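Local coordinates for aldose 1-epimerase (Escherichia coli, PDB 3NRE), which probably catalyses the interconversion of the alpha and beta anomers of aldose sugars, as in other members of the galactose mutarotase family, at residues V22-W27 and G37-V42; G90-V95 and Y115-A120; R197-N202 and P240-G245; Q210-Q215 and G219-M224. All blocks are in the same frame, centred on the assembly; numbering follows the deposited sequence.

Contact 1. Residues V22-W27 and G37-V42; sequences VIEGFW and GKKSGV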
loop_
_atom_site.group_PDB
_atom_site.type_symbol
_atom_site.label_atom_id
_atom_site.label_comp_id
_atom_site.label_asym_id
_atom_site.label_seq_id
_atom_site.Cartn_x
_atom_site.Cartn_y
_atom_site.Cartn_z
ATOM N N VAL A 22 1.249 1.474 -10.984
ATOM C CA VAL A 22 -0.038 1.443 -10.340
ATOM C C VAL A 22 -1.008 0.506 -11.044
ATOM O O VAL A 22 -1.000 0.355 -12.267
ATOM C CB VAL A 22 -0.653 2.832 -10.223
ATOM C CG1 VAL A 22 0.310 3.793 -9.482
ATOM C CG2 VAL A 22 -1.081 3.423 -11.628
ATOM N N ILE A 23 -1.846 -0.128 -10.250
ATOM C CA ILE A 23 -3.021 -0.817 -10.806
ATOM C C ILE A 23 -4.041 0.248 -11.155
ATOM O O ILE A 23 -4.308 1.135 -10.336
ATOM C CB ILE A 23 -3.627 -1.791 -9.802
ATOM C CG1 ILE A 23 -2.581 -2.853 -9.469
ATOM C CG2 ILE A 23 -4.845 -2.528 -10.379
ATOM C CD1 ILE A 23 -3.009 -3.887 -8.427
ATOM N N GLU A 24 -4.601 0.155 -12.344
ATOM C CA GLU A 24 -5.673 1.086 -12.815
ATOM C C GLU A 24 -7.070 0.444 -12.869
ATOM O O GLU A 24 -8.054 1.126 -13.113
ATOM C CB GLU A 24 -5.302 1.706 -14.185
ATOM C CG GLU A 24 -4.096 2.641 -14.064
ATOM C CD GLU A 24 -4.423 4.067 -13.487
ATOM O OE1 GLU A 24 -5.578 4.310 -13.061
ATOM O OE2 GLU A 24 -3.518 4.956 -13.549
ATOM N N GLY A 25 -7.145 -0.858 -12.640
ATOM C CA GLY A 25 -8.414 -1.549 -12.492
ATOM C C GLY A 25 -8.204 -3.012 -12.172
ATOM O O GLY A 25 -7.225 -3.602 -12.579
ATOM N N PHE A 26 -9.158 -3.570 -11.433
ATOM C CA PHE A 26 -9.218 -4.983 -11.138
ATOM C C PHE A 26 -10.701 -5.324 -11.049
ATOM O O PHE A 26 -11.431 -4.752 -10.218
ATOM C CB PHE A 26 -8.494 -5.262 -9.810
ATOM C CG PHE A 26 -8.428 -6.708 -9.438
ATOM C CD1 PHE A 26 -8.337 -7.693 -10.402
ATOM C CD2 PHE A 26 -8.366 -7.088 -8.107
ATOM C CE1 PHE A 26 -8.269 -9.057 -10.032
ATOM C CE2 PHE A 26 -8.286 -8.434 -7.744
ATOM C CZ PHE A 26 -8.249 -9.409 -8.674
ATOM N N TRP A 27 -11.147 -6.194 -11.958
ATOM C CA TRP A 27 -12.557 -6.485 -12.138
ATOM C C TRP A 27 -12.825 -7.990 -12.261
ATOM O O TRP A 27 -11.962 -8.751 -12.667
ATOM C CB TRP A 27 -13.107 -5.864 -13.416
ATOM C CG TRP A 27 -12.990 -4.395 -13.594
ATOM C CD1 TRP A 27 -13.939 -3.433 -13.265
ATOM C CD2 TRP A 27 -11.900 -3.683 -14.202
ATOM N NE1 TRP A 27 -13.471 -2.196 -13.607
ATOM C CE2 TRP A 27 -12.227 -2.318 -14.169
ATOM C CE3 TRP A 27 -10.708 -4.076 -14.800
ATOM C CZ2 TRP A 27 -11.418 -1.337 -14.769
ATOM C CZ3 TRP A 27 -9.861 -3.094 -15.337
ATOM C CH2 TRP A 27 -10.246 -1.750 -15.345
ATOM N N GLY A 37 -9.392 2.987 -11.547
ATOM C CA GLY A 37 -8.523 4.157 -11.721
ATOM C C GLY A 37 -8.951 5.116 -12.792
ATOM O O GLY A 37 -9.683 4.769 -13.733
ATOM N N LYS A 38 -8.508 6.366 -12.669
ATOM C CA LYS A 38 -8.752 7.362 -13.696
ATOM C C LYS A 38 -7.787 7.344 -14.854
ATOM O O LYS A 38 -8.003 8.092 -15.834
ATOM C CB LYS A 38 -8.721 8.788 -13.111
ATOM C CG LYS A 38 -9.771 8.993 -12.059
ATOM C CD LYS A 38 -9.799 10.478 -11.637
ATOM C CE LYS A 38 -11.056 10.875 -10.853
ATOM N NZ LYS A 38 -11.001 12.377 -10.610
ATOM N N LYS A 39 -6.725 6.558 -14.778
ATOM C CA LYS A 39 -5.738 6.504 -15.857
ATOM C C LYS A 39 -5.220 7.905 -16.196
ATOM O O LYS A 39 -5.059 8.283 -17.384
ATOM C CB LYS A 39 -6.282 5.734 -17.083
ATOM C CG LYS A 39 -6.595 4.287 -16.744
ATOM C CD LYS A 39 -7.205 3.462 -17.885
ATOM C CE LYS A 39 -7.330 1.962 -17.446
ATOM N NZ LYS A 39 -8.030 1.144 -18.533
ATOM N N SER A 40 -4.989 8.677 -15.128
ATOM C CA SER A 40 -4.609 10.107 -15.228
ATOM C C SER A 40 -3.101 10.287 -15.126
ATOM O O SER A 40 -2.591 11.357 -15.462
ATOM C CB SER A 40 -5.262 10.893 -14.092
ATOM O OG SER A 40 -4.729 10.455 -12.856
ATOM N N GLY A 41 -2.392 9.253 -14.659
ATOM C CA GLY A 41 -0.945 9.313 -14.357
ATOM C C GLY A 41 -0.629 9.857 -12.970
ATOM O O GLY A 41 0.559 10.062 -12.605
ATOM N N VAL A 42 -1.688 10.088 -12.162
ATOM C CA VAL A 42 -1.557 10.504 -10.794
ATOM C C VAL A 42 -1.946 9.293 -9.923
ATOM O O VAL A 42 -3.065 8.747 -10.016
ATOM C CB VAL A 42 -2.481 11.700 -10.503
ATOM C CG1 VAL A 42 -2.359 12.084 -9.016
ATOM C CG2 VAL A 42 -2.128 12.912 -11.480
HETATM O O HOH W 1 -4.737 7.448 -12.353
HETATM O O HOH W 2 -9.941 2.143 -14.790
#

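Contact 2. Residues G90-V95 and Y115-A120; sequences GEWQCV and YRVSQA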
loop_
_atom_site.group_PDB
_atom_site.type_symbol
_atom_site.label_atom_id
_atom_site.label_comp_id
_atom_site.label_asym_id
_atom_site.label_seq_id
_atom_site.Cartn_x
_atom_site.Cartn_y
_atom_site.Cartn_z
ATOM N N GLY A 90 7.324 7.472 -9.936
ATOM C CA GLY A 90 8.310 7.252 -11.029
ATOM C C GLY A 90 7.720 6.544 -12.221
ATOM O O GLY A 90 6.612 5.966 -12.160
ATOM N N GLU A 91 8.427 6.604 -13.326
ATOM C CA GLU A 91 8.002 5.880 -14.510
ATOM C C GLU A 91 8.727 4.532 -14.588
ATOM O O GLU A 91 9.965 4.478 -14.530
ATOM C CB GLU A 91 8.262 6.701 -15.766
ATOM C CG GLU A 91 7.387 7.935 -15.908
ATOM C CD GLU A 91 7.493 8.512 -17.307
ATOM O OE1 GLU A 91 6.889 7.921 -18.234
ATOM O OE2 GLU A 91 8.201 9.532 -17.474
ATOM N N TRP A 92 7.963 3.446 -14.702
ATOM C CA TRP A 92 8.518 2.095 -14.678
ATOM C C TRP A 92 8.662 1.586 -16.102
ATOM O O TRP A 92 8.056 2.153 -17.046
ATOM C CB TRP A 92 7.602 1.171 -13.889
ATOM C CG TRP A 92 7.447 1.516 -12.414
ATOM C CD1 TRP A 92 7.076 2.729 -11.869
ATOM C CD2 TRP A 92 7.655 0.621 -11.298
ATOM N NE1 TRP A 92 7.026 2.626 -10.500
ATOM C CE2 TRP A 92 7.397 1.360 -10.120
ATOM C CE3 TRP A 92 8.042 -0.725 -11.174
ATOM C CZ2 TRP A 92 7.489 0.790 -8.859
ATOM C CZ3 TRP A 92 8.173 -1.267 -9.942
ATOM C CH2 TRP A 92 7.849 -0.513 -8.777
ATOM N N GLN A 93 9.458 0.518 -16.264
ATOM C CA GLN A 93 9.663 -0.123 -17.551
ATOM C C GLN A 93 9.140 -1.535 -17.488
ATOM O O GLN A 93 9.388 -2.265 -16.537
ATOM C CB GLN A 93 11.148 -0.127 -17.884
ATOM C CG GLN A 93 11.692 1.238 -18.365
ATOM C CD GLN A 93 11.913 2.270 -17.253
ATOM O OE1 GLN A 93 11.397 3.411 -17.348
ATOM N NE2 GLN A 93 12.685 1.895 -16.188
ATOM N N CYS A 94 8.493 -1.971 -18.559
ATOM C CA CYS A 94 8.002 -3.341 -18.633
ATOM C C CYS A 94 9.129 -4.277 -19.120
ATOM O O CYS A 94 9.735 -3.988 -20.135
ATOM C CB CYS A 94 6.759 -3.390 -19.564
ATOM S SG CYS A 94 6.147 -5.028 -19.848
ATOM N N VAL A 95 9.372 -5.355 -18.377
ATOM C CA VAL A 95 10.326 -6.429 -18.773
ATOM C C VAL A 95 9.628 -7.737 -19.194
ATOM O O VAL A 95 10.250 -8.635 -19.796
ATOM C CB VAL A 95 11.395 -6.675 -17.678
ATOM C CG1 VAL A 95 12.276 -5.439 -17.564
ATOM C CG2 VAL A 95 10.744 -7.012 -16.354
ATOM N N TYR A 115 18.215 2.526 -5.467
ATOM C CA TYR A 115 17.750 1.148 -5.514
ATOM C C TYR A 115 17.130 0.827 -6.868
ATOM O O TYR A 115 16.898 1.727 -7.703
ATOM C CB TYR A 115 16.712 0.849 -4.408
ATOM C CG TYR A 115 15.545 1.797 -4.494
ATOM C CD1 TYR A 115 14.468 1.515 -5.338
ATOM C CD2 TYR A 115 15.539 3.013 -3.802
ATOM C CE1 TYR A 115 13.414 2.388 -5.449
ATOM C CE2 TYR A 115 14.504 3.886 -3.921
ATOM C CZ TYR A 115 13.440 3.569 -4.733
ATOM O OH TYR A 115 12.382 4.426 -4.926
ATOM N N ARG A 116 16.968 -0.479 -7.087
ATOM C CA ARG A 116 16.181 -1.027 -8.197
ATOM C C ARG A 116 15.039 -1.839 -7.585
ATOM O O ARG A 116 15.220 -2.556 -6.605
ATOM C CB ARG A 116 17.067 -1.905 -9.089
ATOM C CG ARG A 116 16.401 -2.646 -10.240
ATOM C CD ARG A 116 17.459 -3.492 -11.032
ATOM N NE ARG A 116 16.862 -4.263 -12.132
ATOM C CZ ARG A 116 16.911 -3.949 -13.434
ATOM N NH1 ARG A 116 17.526 -2.850 -13.863
ATOM N NH2 ARG A 116 16.356 -4.763 -14.335
ATOM N N VAL A 117 13.847 -1.707 -8.142
ATOM C CA VAL A 117 12.723 -2.495 -7.655
ATOM C C VAL A 117 12.009 -3.124 -8.829
ATOM O O VAL A 117 11.880 -2.467 -9.846
ATOM C CB VAL A 117 11.789 -1.666 -6.770
ATOM C CG1 VAL A 117 11.351 -0.320 -7.469
ATOM C CG2 VAL A 117 10.550 -2.461 -6.319
ATOM N N SER A 118 11.547 -4.366 -8.649
ATOM C CA SER A 118 10.673 -5.036 -9.560
ATOM C C SER A 118 9.304 -5.227 -8.911
ATOM O O SER A 118 9.169 -5.446 -7.712
ATOM C CB SER A 118 11.281 -6.371 -10.047
ATOM O OG SER A 118 11.345 -7.283 -8.982
ATOM N N GLN A 119 8.256 -5.123 -9.734
ATOM C CA GLN A 119 6.905 -5.419 -9.300
ATOM C C GLN A 119 6.307 -6.392 -10.314
ATOM O O GLN A 119 6.158 -6.007 -11.481
ATOM C CB GLN A 119 6.054 -4.155 -9.220
ATOM C CG GLN A 119 4.803 -4.373 -8.395
ATOM C CD GLN A 119 3.956 -3.140 -8.223
ATOM O OE1 GLN A 119 3.020 -3.143 -7.416
ATOM N NE2 GLN A 119 4.227 -2.105 -9.006
ATOM N N ALA A 120 5.980 -7.609 -9.846
ATOM C CA ALA A 120 5.353 -8.672 -10.630
ATOM C C ALA A 120 3.891 -8.857 -10.253
ATOM O O ALA A 120 3.510 -8.847 -9.086
ATOM C CB ALA A 120 6.099 -9.999 -10.439
#

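Contact 3. Residues R197-N202 and P240-G245; sequences RQWVNN and PAFDKG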
loop_
_atom_site.group_PDB
_atom_site.type_symbol
_atom_site.label_atom_id
_atom_site.label_comp_id
_atom_site.label_asym_id
_atom_site.label_seq_id
_atom_site.Cartn_x
_atom_site.Cartn_y
_atom_site.Cartn_z
ATOM N N ARG A 197 -18.072 6.383 9.024
ATOM C CA ARG A 197 -18.455 7.376 8.022
ATOM C C ARG A 197 -17.939 8.746 8.432
ATOM O O ARG A 197 -18.713 9.689 8.653
ATOM C CB ARG A 197 -19.989 7.403 7.848
ATOM C CG ARG A 197 -20.506 6.235 7.003
ATOM C CD ARG A 197 -19.577 6.030 5.826
ATOM N NE ARG A 197 -20.006 5.006 4.867
ATOM C CZ ARG A 197 -19.731 3.704 4.967
ATOM N NH1 ARG A 197 -19.061 3.224 6.009
ATOM N NH2 ARG A 197 -20.148 2.872 4.030
ATOM N N GLN A 198 -16.618 8.843 8.514
ATOM C CA GLN A 198 -15.902 10.047 8.904
ATOM C C GLN A 198 -14.429 9.790 8.591
ATOM O O GLN A 198 -14.020 8.650 8.347
ATOM C CB GLN A 198 -16.059 10.338 10.401
ATOM C CG GLN A 198 -15.585 9.202 11.299
ATOM C CD GLN A 198 -15.906 9.489 12.752
ATOM O OE1 GLN A 198 -16.864 8.942 13.301
ATOM N NE2 GLN A 198 -15.147 10.383 13.366
ATOM N N TRP A 199 -13.648 10.865 8.637
ATOM C CA TRP A 199 -12.217 10.804 8.375
ATOM C C TRP A 199 -11.593 9.723 9.231
ATOM O O TRP A 199 -11.792 9.710 10.445
ATOM C CB TRP A 199 -11.560 12.130 8.737
ATOM C CG TRP A 199 -10.078 12.169 8.560
ATOM C CD1 TRP A 199 -9.128 11.981 9.539
ATOM C CD2 TRP A 199 -9.369 12.432 7.347
ATOM N NE1 TRP A 199 -7.880 12.069 8.990
ATOM C CE2 TRP A 199 -7.988 12.369 7.652
ATOM C CE3 TRP A 199 -9.759 12.699 6.040
ATOM C CZ2 TRP A 199 -6.998 12.570 6.681
ATOM C CZ3 TRP A 199 -8.785 12.896 5.077
ATOM C CH2 TRP A 199 -7.419 12.837 5.403
ATOM N N VAL A 200 -10.871 8.825 8.600
ATOM C CA VAL A 200 -10.002 7.876 9.292
ATOM C C VAL A 200 -8.614 7.890 8.648
ATOM O O VAL A 200 -8.484 7.754 7.454
ATOM C CB VAL A 200 -10.524 6.444 9.182
ATOM C CG1 VAL A 200 -9.502 5.445 9.787
ATOM C CG2 VAL A 200 -11.896 6.280 9.830
ATOM N N ASN A 201 -7.559 8.048 9.441
ATOM C CA ASN A 201 -6.187 7.939 8.913
ATOM C C ASN A 201 -5.335 7.396 10.028
ATOM O O ASN A 201 -4.710 8.153 10.763
ATOM C CB ASN A 201 -5.671 9.300 8.459
ATOM C CG ASN A 201 -4.181 9.301 8.138
ATOM O OD1 ASN A 201 -3.674 8.370 7.529
ATOM N ND2 ASN A 201 -3.476 10.386 8.535
ATOM N N ASN A 202 -5.304 6.085 10.158
ATOM C CA ASN A 202 -4.699 5.452 11.354
ATOM C C ASN A 202 -3.984 4.203 10.980
ATOM O O ASN A 202 -4.503 3.385 10.166
ATOM C CB ASN A 202 -5.744 5.126 12.435
ATOM C CG ASN A 202 -6.409 6.352 12.994
ATOM O OD1 ASN A 202 -7.387 6.885 12.429
ATOM N ND2 ASN A 202 -5.861 6.866 14.115
ATOM N N PRO A 240 -15.965 14.565 3.038
ATOM C CA PRO A 240 -16.269 15.634 2.080
ATOM C C PRO A 240 -15.667 17.014 2.391
ATOM O O PRO A 240 -15.734 17.871 1.513
ATOM C CB PRO A 240 -17.786 15.682 2.057
ATOM C CG PRO A 240 -18.243 14.315 2.489
ATOM C CD PRO A 240 -17.137 13.709 3.318
ATOM N N ALA A 241 -15.043 17.206 3.572
ATOM C CA ALA A 241 -14.223 18.422 3.881
ATOM C C ALA A 241 -12.754 18.473 3.357
ATOM O O ALA A 241 -12.219 19.571 3.201
ATOM C CB ALA A 241 -14.237 18.699 5.387
ATOM N N PHE A 242 -12.096 17.332 3.137
ATOM C CA PHE A 242 -10.736 17.244 2.547
ATOM C C PHE A 242 -10.831 16.906 1.051
ATOM O O PHE A 242 -9.811 16.947 0.301
ATOM C CB PHE A 242 -9.929 16.142 3.314
ATOM C CG PHE A 242 -8.656 15.545 2.594
ATOM C CD1 PHE A 242 -8.756 14.401 1.769
ATOM C CD2 PHE A 242 -7.354 16.013 2.891
ATOM C CE1 PHE A 242 -7.617 13.782 1.149
ATOM C CE2 PHE A 242 -6.189 15.380 2.282
ATOM C CZ PHE A 242 -6.331 14.266 1.419
ATOM N N ASP A 243 -12.032 16.519 0.602
ATOM C CA ASP A 243 -12.167 16.016 -0.769
ATOM C C ASP A 243 -13.613 16.261 -1.166
ATOM O O ASP A 243 -14.484 15.402 -0.971
ATOM C CB ASP A 243 -11.728 14.527 -0.835
ATOM C CG ASP A 243 -11.548 13.994 -2.277
ATOM O OD1 ASP A 243 -11.757 14.772 -3.266
ATOM O OD2 ASP A 243 -11.228 12.773 -2.423
ATOM N N LYS A 244 -13.867 17.461 -1.698
ATOM C CA LYS A 244 -15.242 17.890 -2.014
ATOM C C LYS A 244 -15.943 16.899 -2.957
ATOM O O LYS A 244 -17.169 16.755 -2.896
ATOM C CB LYS A 244 -15.291 19.330 -2.582
ATOM N N GLY A 245 -15.188 16.198 -3.800
ATOM C CA GLY A 245 -15.786 15.132 -4.616
ATOM C C GLY A 245 -15.837 13.754 -3.954
ATOM O O GLY A 245 -15.687 12.727 -4.659
#

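Contact 4. Residues Q210-Q215 and G219-M224; sequences QARIEQ and GYAIIM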
loop_
_atom_site.group_PDB
_atom_site.type_symbol
_atom_site.label_atom_id
_atom_site.label_comp_id
_atom_site.label_asym_id
_atom_site.label_seq_id
_atom_site.Cartn_x
_atom_site.Cartn_y
_atom_site.Cartn_z
ATOM N N GLN A 210 -3.299 -10.860 7.332
ATOM C CA GLN A 210 -4.461 -11.380 6.645
ATOM C C GLN A 210 -5.672 -10.488 6.907
ATOM O O GLN A 210 -5.931 -10.065 8.060
ATOM C CB GLN A 210 -4.762 -12.823 7.091
ATOM C CG GLN A 210 -3.569 -13.763 6.923
ATOM C CD GLN A 210 -3.919 -15.222 7.208
ATOM O OE1 GLN A 210 -5.017 -15.682 6.915
ATOM N NE2 GLN A 210 -2.982 -15.947 7.788
ATOM N N ALA A 211 -6.431 -10.237 5.851
ATOM C CA ALA A 211 -7.619 -9.419 5.984
ATOM C C ALA A 211 -8.748 -9.970 5.139
ATOM O O ALA A 211 -8.550 -10.690 4.173
ATOM C CB ALA A 211 -7.326 -7.961 5.606
ATOM N N ARG A 212 -9.952 -9.610 5.521
ATOM C CA ARG A 212 -11.131 -9.968 4.749
ATOM C C ARG A 212 -11.906 -8.688 4.493
ATOM O O ARG A 212 -12.182 -7.940 5.437
ATOM C CB ARG A 212 -11.952 -10.992 5.532
ATOM C CG ARG A 212 -13.134 -11.511 4.828
ATOM C CD ARG A 212 -13.744 -12.658 5.597
ATOM N NE ARG A 212 -15.055 -12.959 5.064
ATOM C CZ ARG A 212 -15.305 -13.750 4.017
ATOM N NH1 ARG A 212 -14.326 -14.386 3.375
ATOM N NH2 ARG A 212 -16.563 -13.930 3.625
ATOM N N ILE A 213 -12.180 -8.399 3.208
ATOM C CA ILE A 213 -12.987 -7.266 2.839
ATOM C C ILE A 213 -14.316 -7.835 2.318
ATOM O O ILE A 213 -14.324 -8.419 1.240
ATOM C CB ILE A 213 -12.304 -6.406 1.740
ATOM C CG1 ILE A 213 -11.011 -5.741 2.250
ATOM C CG2 ILE A 213 -13.215 -5.315 1.229
ATOM C CD1 ILE A 213 -9.762 -6.607 2.089
ATOM N N GLU A 214 -15.423 -7.628 3.043
ATOM C CA GLU A 214 -16.707 -8.152 2.633
ATOM C C GLU A 214 -17.536 -7.135 1.900
ATOM O O GLU A 214 -17.716 -6.016 2.410
ATOM C CB GLU A 214 -17.524 -8.624 3.840
ATOM C CG GLU A 214 -16.836 -9.721 4.609
ATOM C CD GLU A 214 -17.526 -10.092 5.922
ATOM O OE1 GLU A 214 -18.611 -9.554 6.251
ATOM O OE2 GLU A 214 -16.940 -10.919 6.642
ATOM N N GLN A 215 -18.096 -7.556 0.760
ATOM C CA GLN A 215 -18.885 -6.699 -0.114
ATOM C C GLN A 215 -20.250 -7.378 -0.278
ATOM O O GLN A 215 -20.621 -7.853 -1.354
ATOM C CB GLN A 215 -18.128 -6.478 -1.429
ATOM C CG GLN A 215 -16.738 -5.810 -1.255
ATOM C CD GLN A 215 -16.829 -4.344 -0.871
ATOM O OE1 GLN A 215 -17.897 -3.881 -0.411
ATOM N NE2 GLN A 215 -15.765 -3.564 -1.184
ATOM N N GLY A 219 -22.476 -9.689 -3.092
ATOM C CA GLY A 219 -22.296 -11.103 -2.787
ATOM C C GLY A 219 -20.895 -11.713 -2.814
ATOM O O GLY A 219 -20.773 -12.925 -2.880
ATOM N N TYR A 220 -19.832 -10.911 -2.733
ATOM C CA TYR A 220 -18.465 -11.474 -2.626
ATOM C C TYR A 220 -17.654 -10.873 -1.458
ATOM O O TYR A 220 -18.069 -9.891 -0.800
ATOM C CB TYR A 220 -17.715 -11.291 -3.937
ATOM C CG TYR A 220 -17.301 -9.857 -4.196
ATOM C CD1 TYR A 220 -16.098 -9.395 -3.751
ATOM C CD2 TYR A 220 -18.140 -8.958 -4.829
ATOM C CE1 TYR A 220 -15.697 -8.107 -3.965
ATOM C CE2 TYR A 220 -17.746 -7.634 -5.047
ATOM C CZ TYR A 220 -16.540 -7.208 -4.588
ATOM O OH TYR A 220 -16.093 -5.911 -4.754
ATOM N N ALA A 221 -16.511 -11.496 -1.199
ATOM C CA ALA A 221 -15.518 -10.976 -0.270
ATOM C C ALA A 221 -14.176 -11.093 -0.989
ATOM O O ALA A 221 -14.020 -11.932 -1.887
ATOM C CB ALA A 221 -15.487 -11.764 1.021
ATOM N N ILE A 222 -13.223 -10.272 -0.578
ATOM C CA ILE A 222 -11.831 -10.352 -1.025
ATOM C C ILE A 222 -11.005 -10.742 0.172
ATOM O O ILE A 222 -11.157 -10.143 1.238
ATOM C CB ILE A 222 -11.288 -8.995 -1.538
ATOM C CG1 ILE A 222 -12.008 -8.592 -2.814
ATOM C CG2 ILE A 222 -9.771 -9.055 -1.764
ATOM C CD1 ILE A 222 -11.338 -7.467 -3.539
ATOM N N ILE A 223 -10.162 -11.760 -0.020
ATOM C CA ILE A 223 -9.277 -12.290 1.009
ATOM C C ILE A 223 -7.896 -11.797 0.668
ATOM O O ILE A 223 -7.337 -12.128 -0.372
ATOM C CB ILE A 223 -9.196 -13.826 1.028
ATOM C CG1 ILE A 223 -10.530 -14.441 1.410
ATOM C CG2 ILE A 223 -8.052 -14.312 1.946
ATOM C CD1 ILE A 223 -11.028 -14.012 2.714
HETATM N N MSE A 224 -7.370 -10.997 1.577
HETATM C CA MSE A 224 -6.019 -10.428 1.451
HETATM C C MSE A 224 -5.056 -11.236 2.321
HETATM O O MSE A 224 -5.322 -11.448 3.519
HETATM C CB MSE A 224 -5.975 -8.941 1.884
HETATM C CG MSE A 224 -4.533 -8.362 2.031
HETATM SE SE MSE A 224 -4.233 -6.444 2.460
HETATM C CE MSE A 224 -5.361 -5.572 1.208
HETATM O O HOH W 3 -13.973 -4.931 -3.151
#

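Contact 1. Residues V22-W27 and G37-V42
E24 and G37 bring strand 22-28 and the loop segment G37-V42 closest together, their CA atoms 4.3 Å apart, and G37 N donates to E24 O at 2.8 Å. A water donates to both E24 O and G37 O, so two donors, this water and G37 N, grip the E24 carbonyl. The E24 side chain then folds against the loop: its chain bends at CG (chi2 -79°), which lays the carboxylate along the backbone of G37-K39. E24 OE1 accepts from K39 N at 3.1 Å, met from above the carboxylate plane. The same E24 OE1 also lies 3.2 Å from G37 CA, packed against a glycine that has no side chain there. A second water accepts from S40 N at 3.0 Å and lies within hydrogen-bonding distance of E24 OE2, to which it can donate. The K39 chain runs extended across E24, K39 CE lying 3.8 Å from E24 CB, and carries its ammonium past the carboxylate to a salt bridge with D15. Further on, S40 OG accepts from V42 N in an ST turn and is also hydrogen-bonded to D45. E24 thus meets the loop with its carbonyl and its carboxylate, through backbone N-H groups and waters. Strand 22-28 belongs to a four-stranded antiparallel sheet; E24 and G25 both face D15 of strand 12-17 in a classic beta bulge, I23 and F26 touch L128 of strand 127-136, and the loop leads on to strand 48-51.

Contact 2. Residues G90-V95 and Y115-A120
W92 reaches across to strand 114-123 with the far rim of its indole, CZ3 and CH2, which meets V117 and Q119, two residues whose side chains start out toward it. CG of W92 stands beside the backbone N (chi1 -64°), and the six-membered ring is carried out to the strand, although the CA atoms of W92 and S118 are 9.0 Å apart. V117 turns CG1 between its backbone N and carbonyl carbon (chi1 52°), and this methyl approaches W92 CH2 obliquely at 3.7 Å. Q119 works differently: its CB lies 3.7 Å from W92 CZ3, while the extended chain crosses the indole at about a right angle and brings Q119 NE2 over one face, 4.0 Å from W92 CH2, with amide and ring planes 43° apart. The amide is held at both ends, NE2 donating to G21 O and OE1 accepting from W148 NE1, which fixes its rotation above the indole. W92 NE1 is likewise bound, to G87 O. Y106 meets the indole ring and P50 touches it as well. W92, just ahead of edge strand 93-97, reaches past strand 101-109 to 114-123, an inward-facing core contact of the antiparallel beta-sandwich characteristic of galactose mutarotases.

Contact 3. Residues R197-N202 and P240-G245
W199 and F242 form a T-shaped (edge-to-face) aromatic pair at the surface of the mutarotase beta-sandwich, where the lead-in to strand 200-205 meets the loop that follows strand 232-237. The six-membered ring of W199 presents its edge to the face of F242; the centroids are 5.0 Å apart and the planes stand at 64°, short of perpendicular. Contact is made by the CZ3 corner of the indole, which sits above the phenyl face but displaced toward its CG-CD1 side, while W199 CH2 comes within 4.0 Å of F242 CD2. Both side chains extend anti to their backbone N (chi1 178° for W199 and 161° for F242), which lets the rings meet across CA atoms that are 8.8 Å apart. No hydrogen bond links the two segments, and the pair of rings carries the contact.

The indole is fixed from elsewhere: NE1 donates to E170 of strand 166-170, and F236 of strand 232-237 meets it in another edge-to-face arrangement. N201 shares E170, its ND2 bonding to OE2 while W199 uses OE1, so one carboxylate steadies two residues of R197-N202. F242 itself lies close to a bound di(hydroxyethyl)ether, probably from the crystallisation liquor, which also hydrogen-bonds to N201 OD1. At the point of closest approach, W199 CZ3 lies 3.6 Å from F242 CG.

Contact 4. Residues Q210-Q215 and G219-M224
Y220 swings its ring between its own backbone N and carbonyl carbon (chi1 73°), and Q215, bent at CG (chi2 -71°), lies alongside it pointing the same way. Q215 CB therefore sits over one face of the Y220 phenol, 3.8 Å from the ring centroid in a CH-pi contact, and a water joins the two polar ends, accepting from Q215 NE2 and hydrogen-bonded to Y220 OH. The Q215 amide has further partners in T158, P153 and Q217.

On the sheet face bearing R212, E214 and A221, the arginine is extended to NE, and R212 NE donates to E214 OE2 at 3.2 Å in a salt bridge lying in the guanidinium plane. A221 CB covers one face of the guanidinium, 3.6 Å from R212 CZ, and I223 CD1 meets its edge at NH1. R159 and E289 complete the charge pairing, binding E214 and R212 respectively.

The strands themselves run antiparallel, their directions 165° apart. I213 N to I222 O and I222 N to I213 O are both 2.8 Å, and A211 pairs likewise with M224, a selenomethionine. At the turn G219 and Y220 both face Q215, a G1 beta bulge. This hairpin lies within the nine-stranded sheet between strands 159-162 and 279-290; A211, I213 and M224 pack inward on strand 250-256 of the other large sheet.

Overall arrangement
All four contacts lie in one chain that has no helix and about half its residues in strands, and they follow one another except that contact 4 lies between the two segments of contact 3. Contacts 2 and 4 share the nine-stranded antiparallel sheet, yet their centres are about 28 Å apart, contact 2 toward its 93-97 edge and contact 4 beyond strand 279-290. Contact 3 joins strand 200-205 of the eight-stranded sheet to a loop; its centre is about 32 Å from that of contact 2, across the chain's centre. Contact 1 joins strand 22-28 of the small N-terminal sheet to a loop, its centre about 17 Å from that of contact 2. None touches another: they tie strands and loops in separate parts of one all-beta fold.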